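Local atomic coordinates of alpha-pyrone synthesis polyketide synthase-like Pks18 (Mycobacterium tuberculosis, PDB entry 1TED), a protein that probably extends medium- and long-chain aliphatic acyl-CoA starters with malonyl-CoA to make tri- and tetraketide alpha-pyrones, working as a homodimer. Residues I78-A84 with H221-D226; V189-M195 with V232-S236; M359-E364 with F388-R392. One frame throughout, in Å; residues are numbered along the deposited sequence.

Interaction 1: residues I78-A84 with H221-D226. With MYR (myristic acid), chain E.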
loop_
_atom_site.group_PDB
_atom_site.type_symbol
_atom_site.label_atom_id
_atom_site.label_comp_id
_atom_site.label_asym_id
_atom_site.label_seq_id
_atom_site.Cartn_x
_atom_site.Cartn_y
_atom_site.Cartn_z
ATOM N N ILE A 78 -7.669 -5.827 29.144
ATOM C CA ILE A 78 -8.560 -4.954 28.392
ATOM C C ILE A 78 -9.892 -4.822 29.133
ATOM O O ILE A 78 -10.466 -5.821 29.566
ATOM C CB ILE A 78 -8.844 -5.536 26.990
ATOM C CG1 ILE A 78 -7.577 -5.486 26.138
ATOM C CG2 ILE A 78 -9.990 -4.783 26.332
ATOM C CD1 ILE A 78 -7.724 -6.172 24.797
ATOM N N THR A 79 -10.382 -3.593 29.265
ATOM C CA THR A 79 -11.651 -3.333 29.939
ATOM C C THR A 79 -12.759 -3.131 28.908
ATOM O O THR A 79 -13.859 -3.649 29.068
ATOM C CB THR A 79 -11.548 -2.086 30.829
ATOM O OG1 THR A 79 -10.601 -2.334 31.870
ATOM C CG2 THR A 79 -12.885 -1.750 31.446
ATOM N N THR A 80 -12.457 -2.373 27.856
ATOM C CA THR A 80 -13.409 -2.107 26.772
ATOM C C THR A 80 -12.711 -1.944 25.420
ATOM O O THR A 80 -11.498 -1.795 25.342
ATOM C CB THR A 80 -14.222 -0.794 26.991
ATOM O OG1 THR A 80 -13.320 0.301 27.225
ATOM C CG2 THR A 80 -15.192 -0.930 28.139
ATOM N N ARG A 81 -13.510 -1.984 24.362
ATOM C CA ARG A 81 -13.052 -1.771 22.989
ATOM C C ARG A 81 -14.284 -1.456 22.128
ATOM O O ARG A 81 -15.412 -1.844 22.458
ATOM C CB ARG A 81 -12.259 -2.977 22.451
ATOM C CG ARG A 81 -12.804 -4.320 22.809
ATOM C CD ARG A 81 -11.873 -5.457 22.372
ATOM N NE ARG A 81 -12.377 -6.727 22.888
ATOM C CZ ARG A 81 -12.312 -7.885 22.247
ATOM N NH1 ARG A 81 -11.756 -7.960 21.045
ATOM N NH2 ARG A 81 -12.823 -8.971 22.811
ATOM N N ARG A 82 -14.067 -0.721 21.044
ATOM C CA ARG A 82 -15.159 -0.300 20.170
ATOM C C ARG A 82 -15.313 -1.155 18.932
ATOM O O ARG A 82 -14.332 -1.645 18.381
ATOM C CB ARG A 82 -14.952 1.155 19.752
ATOM C CG ARG A 82 -14.632 2.087 20.909
ATOM C CD ARG A 82 -15.651 1.972 22.035
ATOM N NE ARG A 82 -15.578 3.121 22.932
ATOM C CZ ARG A 82 -16.268 4.247 22.766
ATOM N NH1 ARG A 82 -17.099 4.384 21.744
ATOM N NH2 ARG A 82 -16.109 5.247 23.618
ATOM N N MET A 83 -16.553 -1.325 18.489
ATOM C CA MET A 83 -16.813 -2.135 17.314
ATOM C C MET A 83 -17.920 -1.575 16.426
ATOM O O MET A 83 -19.004 -1.228 16.903
ATOM C CB MET A 83 -17.143 -3.556 17.749
ATOM C CG MET A 83 -16.020 -4.204 18.547
ATOM S SD MET A 83 -16.363 -5.898 18.995
ATOM C CE MET A 83 -15.061 -6.200 20.230
ATOM N N ALA A 84 -17.624 -1.487 15.130
ATOM C CA ALA A 84 -18.567 -0.975 14.141
ATOM C C ALA A 84 -19.731 -1.941 14.035
ATOM O O ALA A 84 -20.888 -1.546 13.821
ATOM C CB ALA A 84 -17.875 -0.843 12.789
ATOM N N HIS A 221 -9.468 -12.624 18.871
ATOM C CA HIS A 221 -10.823 -12.155 19.090
ATOM C C HIS A 221 -11.034 -11.563 20.473
ATOM O O HIS A 221 -12.050 -10.921 20.731
ATOM C CB HIS A 221 -11.815 -13.287 18.838
ATOM C CG HIS A 221 -12.008 -13.601 17.387
ATOM N ND1 HIS A 221 -13.243 -13.553 16.772
ATOM C CD2 HIS A 221 -11.129 -13.976 16.429
ATOM C CE1 HIS A 221 -13.113 -13.886 15.502
ATOM N NE2 HIS A 221 -11.842 -14.147 15.267
ATOM N N SER A 222 -10.074 -11.767 21.366
ATOM C CA SER A 222 -10.200 -11.215 22.707
ATOM C C SER A 222 -9.393 -9.923 22.782
ATOM O O SER A 222 -9.566 -9.129 23.711
ATOM C CB SER A 222 -9.681 -12.205 23.763
ATOM O OG SER A 222 -8.263 -12.179 23.859
ATOM N N LEU A 223 -8.527 -9.703 21.795
ATOM C CA LEU A 223 -7.676 -8.514 21.794
ATOM C C LEU A 223 -7.964 -7.409 20.777
ATOM O O LEU A 223 -7.859 -6.227 21.098
ATOM C CB LEU A 223 -6.207 -8.929 21.628
ATOM C CG LEU A 223 -5.528 -9.731 22.739
ATOM C CD1 LEU A 223 -4.081 -9.980 22.353
ATOM C CD2 LEU A 223 -5.600 -8.966 24.055
ATOM N N PHE A 224 -8.325 -7.789 19.559
ATOM C CA PHE A 224 -8.551 -6.816 18.499
ATOM C C PHE A 224 -9.831 -5.970 18.568
ATOM O O PHE A 224 -10.913 -6.462 18.863
ATOM C CB PHE A 224 -8.438 -7.532 17.151
ATOM C CG PHE A 224 -7.068 -8.110 16.885
ATOM C CD1 PHE A 224 -6.109 -8.181 17.897
ATOM C CD2 PHE A 224 -6.727 -8.573 15.620
ATOM C CE1 PHE A 224 -4.832 -8.705 17.650
ATOM C CE2 PHE A 224 -5.443 -9.100 15.360
ATOM C CZ PHE A 224 -4.499 -9.163 16.376
ATOM N N GLY A 225 -9.668 -4.677 18.293
ATOM C CA GLY A 225 -10.777 -3.741 18.322
ATOM C C GLY A 225 -10.817 -2.862 17.082
ATOM O O GLY A 225 -10.012 -3.036 16.167
ATOM N N ASP A 226 -11.746 -1.908 17.061
ATOM C CA ASP A 226 -11.930 -1.008 15.918
ATOM C C ASP A 226 -11.526 0.436 16.216
ATOM O O ASP A 226 -11.754 0.942 17.313
ATOM C CB ASP A 226 -13.406 -1.032 15.467
ATOM C CG ASP A 226 -13.829 -2.371 14.872
ATOM O OD1 ASP A 226 -13.092 -3.372 15.021
ATOM O OD2 ASP A 226 -14.915 -2.420 14.254
HETATM C C1 MYR E . -15.373 -10.138 19.636
HETATM O O1 MYR E . -15.932 -9.420 20.462
HETATM O O2 MYR E . -15.009 -11.267 19.968
HETATM C C2 MYR E . -15.134 -9.638 18.210
HETATM C C3 MYR E . -13.641 -9.438 17.943
HETATM C C4 MYR E . -13.400 -8.908 16.527
HETATM C C5 MYR E . -11.906 -8.749 16.235
HETATM C C6 MYR E . -11.165 -10.089 16.224
HETATM C C7 MYR E . -11.551 -10.972 15.033
HETATM C C8 MYR E . -11.077 -10.389 13.699
HETATM C C9 MYR E . -9.551 -10.312 13.626
HETATM C C10 MYR E . -9.105 -9.598 12.350
HETATM C C11 MYR E . -7.581 -9.462 12.305
HETATM C C12 MYR E . -7.132 -8.701 11.057
HETATM C C13 MYR E . -5.615 -8.508 11.065
HETATM C C14 MYR E . -5.153 -7.713 9.843
#
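R82 O accepts from D226 N at 2.9 Å, where strand 80-82 meets the chain leaving helix 215-223 in this thiolase fold of the chalcone synthase family. Nearby, A84 N donates to D226 OD2 (3.0 Å, 178° at the hydrogen), an oxygen also bonded to S206 OG. R81 makes most of the remaining polar contact. Its CG sits between backbone N and carbonyl carbon (chi1 41°), and the chain beyond is extended, which delivers the guanidinium to the carbonyls at the helix end. NH1 and NH2 both donate to H221 O, each at 3.0 Å, and NH1 also reaches F224 O at 2.8 Å; both acceptors lie in or near the guanidinium plane. S222 O lies over the centre of one face; on the opposite face M83 CE sits toward the rim, and myristic acid O1 lies there too. Q49 OE1 takes a further bond from NH2. The group is therefore fixed in rotation, and its charge would suit the clustered carbonyls. I78 CD1 packs on L223 CD2 at 3.6 Å. H221, a substrate-binding residue by similarity, carries myristic acid C7 centrally over its ring, and farther along the fatty chain C11 approaches the F224 edge, 3.5 Å from CD2.

Interaction 2: residues V189-M195 with V232-S236; sequences VRAHPAM and VIGAS
P193 and A235 have the nearest CA atoms across the contact, 5.2 Å apart, and no direct hydrogen bond joins the two segments. The polar link is a single water. It accepts from A235 N at 2.9 Å and donates to M195 O at 2.6 Å and to P193 O at 3.1 Å, so three backbone groups are tied through one molecule. Its place has a simple reading: I233 is paired with A197 by backbone hydrogen bonds in the antiparallel ladder, and A235 with M195 would be the next pair in that register, but A235 N and M195 O are 4.5 Å apart and the water stands between them. Within 189-195, M195 N bonds to H192 O at 3.0 Å, closing a type I turn that presents P193 O to the same water.

Apolar contact comes from the last helical turn and the tight turn after it. V189 faces the strand near I233, but its chi1 of 141° is off any staggered position and CG1 is modelled too near the strand, so the placement of its branches is doubtful. The methyl of A235 points toward the turn, its CB 3.9 Å from P193 CA. R190 NE bonds to T31 O, and R190 and A191 pack on the second subunit. Helix, tight turn and returning strand 196-204, laid beside strand 226-236, form the alpha/beta layering typical of the N-terminal half of a thiolase fold.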
loop_
_atom_site.group_PDB
_atom_site.type_symbol
_atom_site.label_atom_id
_atom_site.label_comp_id
_atom_site.label_asym_id
_atom_site.label_seq_id
_atom_site.Cartn_x
_atom_site.Cartn_y
_atom_site.Cartn_z
ATOM N N VAL A 189 6.261 15.948 2.062
ATOM C CA VAL A 189 6.261 17.284 2.624
ATOM C C VAL A 189 7.633 17.964 2.603
ATOM O O VAL A 189 7.733 19.166 2.356
ATOM C CB VAL A 189 5.669 17.214 4.053
ATOM C CG1 VAL A 189 6.394 18.122 4.986
ATOM C CG2 VAL A 189 4.177 17.557 4.006
ATOM N N ARG A 190 8.694 17.202 2.841
ATOM C CA ARG A 190 10.025 17.789 2.842
ATOM C C ARG A 190 10.511 18.023 1.416
ATOM O O ARG A 190 11.363 18.875 1.174
ATOM C CB ARG A 190 10.992 16.892 3.631
ATOM C CG ARG A 190 10.553 16.730 5.104
ATOM C CD ARG A 190 11.456 15.809 5.908
ATOM N NE ARG A 190 12.798 16.360 6.049
ATOM C CZ ARG A 190 13.865 15.888 5.420
ATOM N NH1 ARG A 190 13.745 14.847 4.606
ATOM N NH2 ARG A 190 15.044 16.465 5.588
ATOM N N ALA A 191 9.954 17.276 0.470
ATOM C CA ALA A 191 10.319 17.431 -0.934
ATOM C C ALA A 191 9.537 18.607 -1.537
ATOM O O ALA A 191 10.053 19.322 -2.391
ATOM C CB ALA A 191 10.027 16.148 -1.700
ATOM N N HIS A 192 8.292 18.785 -1.092
ATOM C CA HIS A 192 7.432 19.887 -1.538
ATOM C C HIS A 192 6.967 20.657 -0.292
ATOM O O HIS A 192 5.834 20.496 0.167
ATOM C CB HIS A 192 6.214 19.358 -2.294
ATOM C CG HIS A 192 6.543 18.306 -3.306
ATOM N ND1 HIS A 192 6.432 16.958 -3.039
ATOM C CD2 HIS A 192 7.021 18.402 -4.568
ATOM C CE1 HIS A 192 6.828 16.269 -4.092
ATOM N NE2 HIS A 192 7.191 17.121 -5.034
ATOM N N PRO A 193 7.846 21.505 0.262
ATOM C CA PRO A 193 7.683 22.360 1.449
ATOM C C PRO A 193 6.415 23.223 1.548
ATOM O O PRO A 193 6.070 23.692 2.632
ATOM C CB PRO A 193 8.936 23.238 1.419
ATOM C CG PRO A 193 9.922 22.411 0.701
ATOM C CD PRO A 193 9.128 21.790 -0.404
ATOM N N ALA A 194 5.739 23.467 0.432
ATOM C CA ALA A 194 4.534 24.288 0.474
ATOM C C ALA A 194 3.257 23.480 0.663
ATOM O O ALA A 194 2.184 24.045 0.849
ATOM C CB ALA A 194 4.422 25.125 -0.804
ATOM N N MET A 195 3.359 22.161 0.639
ATOM C CA MET A 195 2.170 21.341 0.757
ATOM C C MET A 195 2.024 20.600 2.077
ATOM O O MET A 195 2.935 20.581 2.904
ATOM C CB MET A 195 2.152 20.352 -0.399
ATOM C CG MET A 195 2.406 21.017 -1.750
ATOM S SD MET A 195 1.043 22.095 -2.247
ATOM C CE MET A 195 -0.076 20.860 -2.966
ATOM N N VAL A 232 -2.069 15.255 10.109
ATOM C CA VAL A 232 -1.900 16.241 9.055
ATOM C C VAL A 232 -0.441 16.658 9.182
ATOM O O VAL A 232 -0.033 17.201 10.201
ATOM C CB VAL A 232 -2.822 17.471 9.236
ATOM C CG1 VAL A 232 -2.564 18.483 8.115
ATOM C CG2 VAL A 232 -4.279 17.031 9.217
ATOM N N ILE A 233 0.334 16.379 8.141
ATOM C CA ILE A 233 1.764 16.668 8.122
ATOM C C ILE A 233 2.130 17.875 7.260
ATOM O O ILE A 233 1.506 18.139 6.230
ATOM C CB ILE A 233 2.548 15.435 7.592
ATOM C CG1 ILE A 233 1.993 14.155 8.222
ATOM C CG2 ILE A 233 4.028 15.579 7.876
ATOM C CD1 ILE A 233 1.969 14.152 9.747
ATOM N N GLY A 234 3.157 18.596 7.695
ATOM C CA GLY A 234 3.633 19.748 6.959
ATOM C C GLY A 234 5.119 19.915 7.206
ATOM O O GLY A 234 5.651 19.391 8.183
ATOM N N ALA A 235 5.796 20.628 6.313
ATOM C CA ALA A 235 7.226 20.870 6.447
ATOM C C ALA A 235 7.390 22.150 7.247
ATOM O O ALA A 235 6.560 23.053 7.155
ATOM C CB ALA A 235 7.870 21.017 5.072
ATOM N N SER A 236 8.452 22.229 8.034
ATOM C CA SER A 236 8.690 23.406 8.859
ATOM C C SER A 236 10.178 23.729 8.928
ATOM O O SER A 236 11.014 22.821 8.983
ATOM C CB SER A 236 8.129 23.163 10.263
ATOM O OG SER A 236 8.512 24.187 11.161
HETATM O O HOH W 1 4.168 22.176 4.546
#

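Interaction 3: residues M359-E364 with F388-R392; sequences MVQQAE and FDIIR
The R392 guanidinium lies between A363 and I390: A363 CA sits over the centre of one face, 3.5 Å above the plane, and I390 CG2 covers the opposite face nearer the rim. At its edge, in plane, are the carbonyl oxygens of M359 and V360. The F388 ring is also met at its edge, by M359 SD, which comes to 4.3 Å from CZ.

End-on, R392 grips one oxygen with two nitrogens. NH1 to M359 O is the shorter and straighter bond, 2.8 Å and 157° at the hydrogen, and runs in the carbonyl plane; NH2 to the same oxygen spans 3.1 Å, with the donor tilted from that plane. The R392 chain bends at chi2 (-55°), which turns its end back toward the helix. NH2 also forms a salt bridge with E364 OE1 at 2.6 Å, though the hydrogen bond within it is weak. The two side chains cross at about a right angle, with their flat groups 35° apart. S370 OG joins both members, bonding R392 NE and E364 OE2, so the pair is positioned from a second shell. Because M359 O belongs to the final turn of helix 349-361, the arginine charge would be expected to suit the negative end of the helix dipole.

Beneath this polar layer, I390 CD1 packs on M359 CB at 3.9 Å and on V360 CG2 at 4.2 Å, and V247 of the adjoining strand touches V360, F388 and I390. R392 thus spans from just beyond strand 382-390 to the end of the helix on which that strand's side chains pack. This is helix-on-sheet layering of the alpha/beta kind in the C-terminal half of a thiolase fold.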
loop_
_atom_site.group_PDB
_atom_site.type_symbol
_atom_site.label_atom_id
_atom_site.label_comp_id
_atom_site.label_asym_id
_atom_site.label_seq_id
_atom_site.Cartn_x
_atom_site.Cartn_y
_atom_site.Cartn_z
ATOM N N MET A 359 -0.319 11.658 25.130
ATOM C CA MET A 359 0.925 12.309 25.526
ATOM C C MET A 359 0.878 13.786 25.173
ATOM O O MET A 359 1.482 14.621 25.852
ATOM C CB MET A 359 2.119 11.638 24.837
ATOM C CG MET A 359 2.284 10.157 25.200
ATOM S SD MET A 359 3.602 9.345 24.264
ATOM C CE MET A 359 3.972 7.906 25.319
ATOM N N VAL A 360 0.155 14.103 24.105
ATOM C CA VAL A 360 0.009 15.483 23.670
ATOM C C VAL A 360 -0.886 16.234 24.657
ATOM O O VAL A 360 -0.527 17.309 25.147
ATOM C CB VAL A 360 -0.608 15.546 22.255
ATOM C CG1 VAL A 360 -0.918 16.990 21.873
ATOM C CG2 VAL A 360 0.355 14.926 21.251
ATOM N N GLN A 361 -2.037 15.644 24.962
ATOM C CA GLN A 361 -3.002 16.241 25.880
ATOM C C GLN A 361 -2.514 16.417 27.317
ATOM O O GLN A 361 -3.020 17.274 28.034
ATOM C CB GLN A 361 -4.292 15.430 25.879
ATOM C CG GLN A 361 -4.994 15.404 24.543
ATOM C CD GLN A 361 -6.280 14.595 24.577
ATOM O OE1 GLN A 361 -6.281 13.415 24.947
ATOM N NE2 GLN A 361 -7.383 15.227 24.186
ATOM N N GLN A 362 -1.555 15.606 27.755
ATOM C CA GLN A 362 -1.035 15.762 29.114
ATOM C C GLN A 362 0.470 15.546 29.233
ATOM O O GLN A 362 0.983 14.455 28.987
ATOM C CB GLN A 362 -1.765 14.846 30.103
ATOM C CG GLN A 362 -1.626 13.368 29.831
ATOM C CD GLN A 362 -2.146 12.521 30.983
ATOM O OE1 GLN A 362 -3.251 12.750 31.490
ATOM N NE2 GLN A 362 -1.354 11.534 31.400
ATOM N N ALA A 363 1.164 16.612 29.620
ATOM C CA ALA A 363 2.611 16.594 29.792
ATOM C C ALA A 363 3.013 15.599 30.879
ATOM O O ALA A 363 2.346 15.491 31.906
ATOM C CB ALA A 363 3.103 17.993 30.154
ATOM N N GLU A 364 4.107 14.878 30.646
ATOM C CA GLU A 364 4.600 13.883 31.597
ATOM C C GLU A 364 5.614 14.497 32.556
ATOM O O GLU A 364 6.028 13.869 33.529
ATOM C CB GLU A 364 5.252 12.717 30.848
ATOM C CG GLU A 364 6.639 13.016 30.267
ATOM C CD GLU A 364 6.679 14.233 29.349
ATOM O OE1 GLU A 364 5.750 14.405 28.530
ATOM O OE2 GLU A 364 7.654 15.009 29.434
ATOM N N PHE A 388 10.737 11.522 18.386
ATOM C CA PHE A 388 9.942 12.729 18.224
ATOM C C PHE A 388 10.001 13.697 19.395
ATOM O O PHE A 388 10.425 13.342 20.495
ATOM C CB PHE A 388 8.482 12.344 17.937
ATOM C CG PHE A 388 7.790 11.670 19.089
ATOM C CD1 PHE A 388 7.207 12.422 20.109
ATOM C CD2 PHE A 388 7.731 10.279 19.166
ATOM C CE1 PHE A 388 6.573 11.795 21.193
ATOM C CE2 PHE A 388 7.100 9.646 20.243
ATOM C CZ PHE A 388 6.521 10.406 21.257
ATOM N N ASP A 389 9.569 14.926 19.136
ATOM C CA ASP A 389 9.525 15.994 20.132
ATOM C C ASP A 389 8.114 16.596 20.227
ATOM O O ASP A 389 7.500 16.907 19.207
ATOM C CB ASP A 389 10.500 17.118 19.756
ATOM C CG ASP A 389 11.889 16.917 20.332
ATOM O OD1 ASP A 389 12.147 15.864 20.957
ATOM O OD2 ASP A 389 12.730 17.824 20.157
ATOM N N ILE A 390 7.595 16.731 21.442
ATOM C CA ILE A 390 6.291 17.354 21.645
ATOM C C ILE A 390 6.568 18.705 22.309
ATOM O O ILE A 390 7.155 18.775 23.397
ATOM C CB ILE A 390 5.362 16.535 22.577
ATOM C CG1 ILE A 390 5.031 15.173 21.957
ATOM C CG2 ILE A 390 4.054 17.304 22.805
ATOM C CD1 ILE A 390 4.194 14.285 22.874
ATOM N N ILE A 391 6.161 19.783 21.655
ATOM C CA ILE A 391 6.390 21.099 22.215
ATOM C C ILE A 391 5.366 21.418 23.303
ATOM O O ILE A 391 4.150 21.376 23.074
ATOM C CB ILE A 391 6.365 22.174 21.111
ATOM C CG1 ILE A 391 7.423 21.827 20.057
ATOM C CG2 ILE A 391 6.618 23.547 21.713
ATOM C CD1 ILE A 391 7.738 22.926 19.107
ATOM N N ARG A 392 5.867 21.706 24.500
ATOM C CA ARG A 392 4.995 22.026 25.620
ATOM C C ARG A 392 4.800 23.535 25.692
ATOM O O ARG A 392 3.696 24.007 25.956
ATOM C CB ARG A 392 5.597 21.497 26.922
ATOM C CG ARG A 392 5.906 20.007 26.885
ATOM C CD ARG A 392 4.683 19.178 26.507
ATOM N NE ARG A 392 4.949 17.747 26.650
ATOM C CZ ARG A 392 4.041 16.788 26.491
ATOM N NH1 ARG A 392 2.786 17.094 26.175
ATOM N NH2 ARG A 392 4.385 15.522 26.673
#

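The myristic acid against H221 and F224 is consistent with interaction 1 lining the substrate tunnel; F224 is also about 6 Å, side chain to side chain, from C175, the nucleophile by similarity. Strand 226-236 begins there and runs away to interaction 2, whose centre is about 35 Å from that of interaction 1, on the other side of the chain's centre. Helix 177-191, which starts just after C175, ends in interaction 2 as well. Interactions 2 and 3 reach the same sheet, with strands 32-41 and 247-256 between their strands; their centres are about 21 Å apart and their nearest atoms about 8 Å. Interaction 3 lies in the C-terminal half, about 26 Å centre to centre from interaction 1. No two contacts touch.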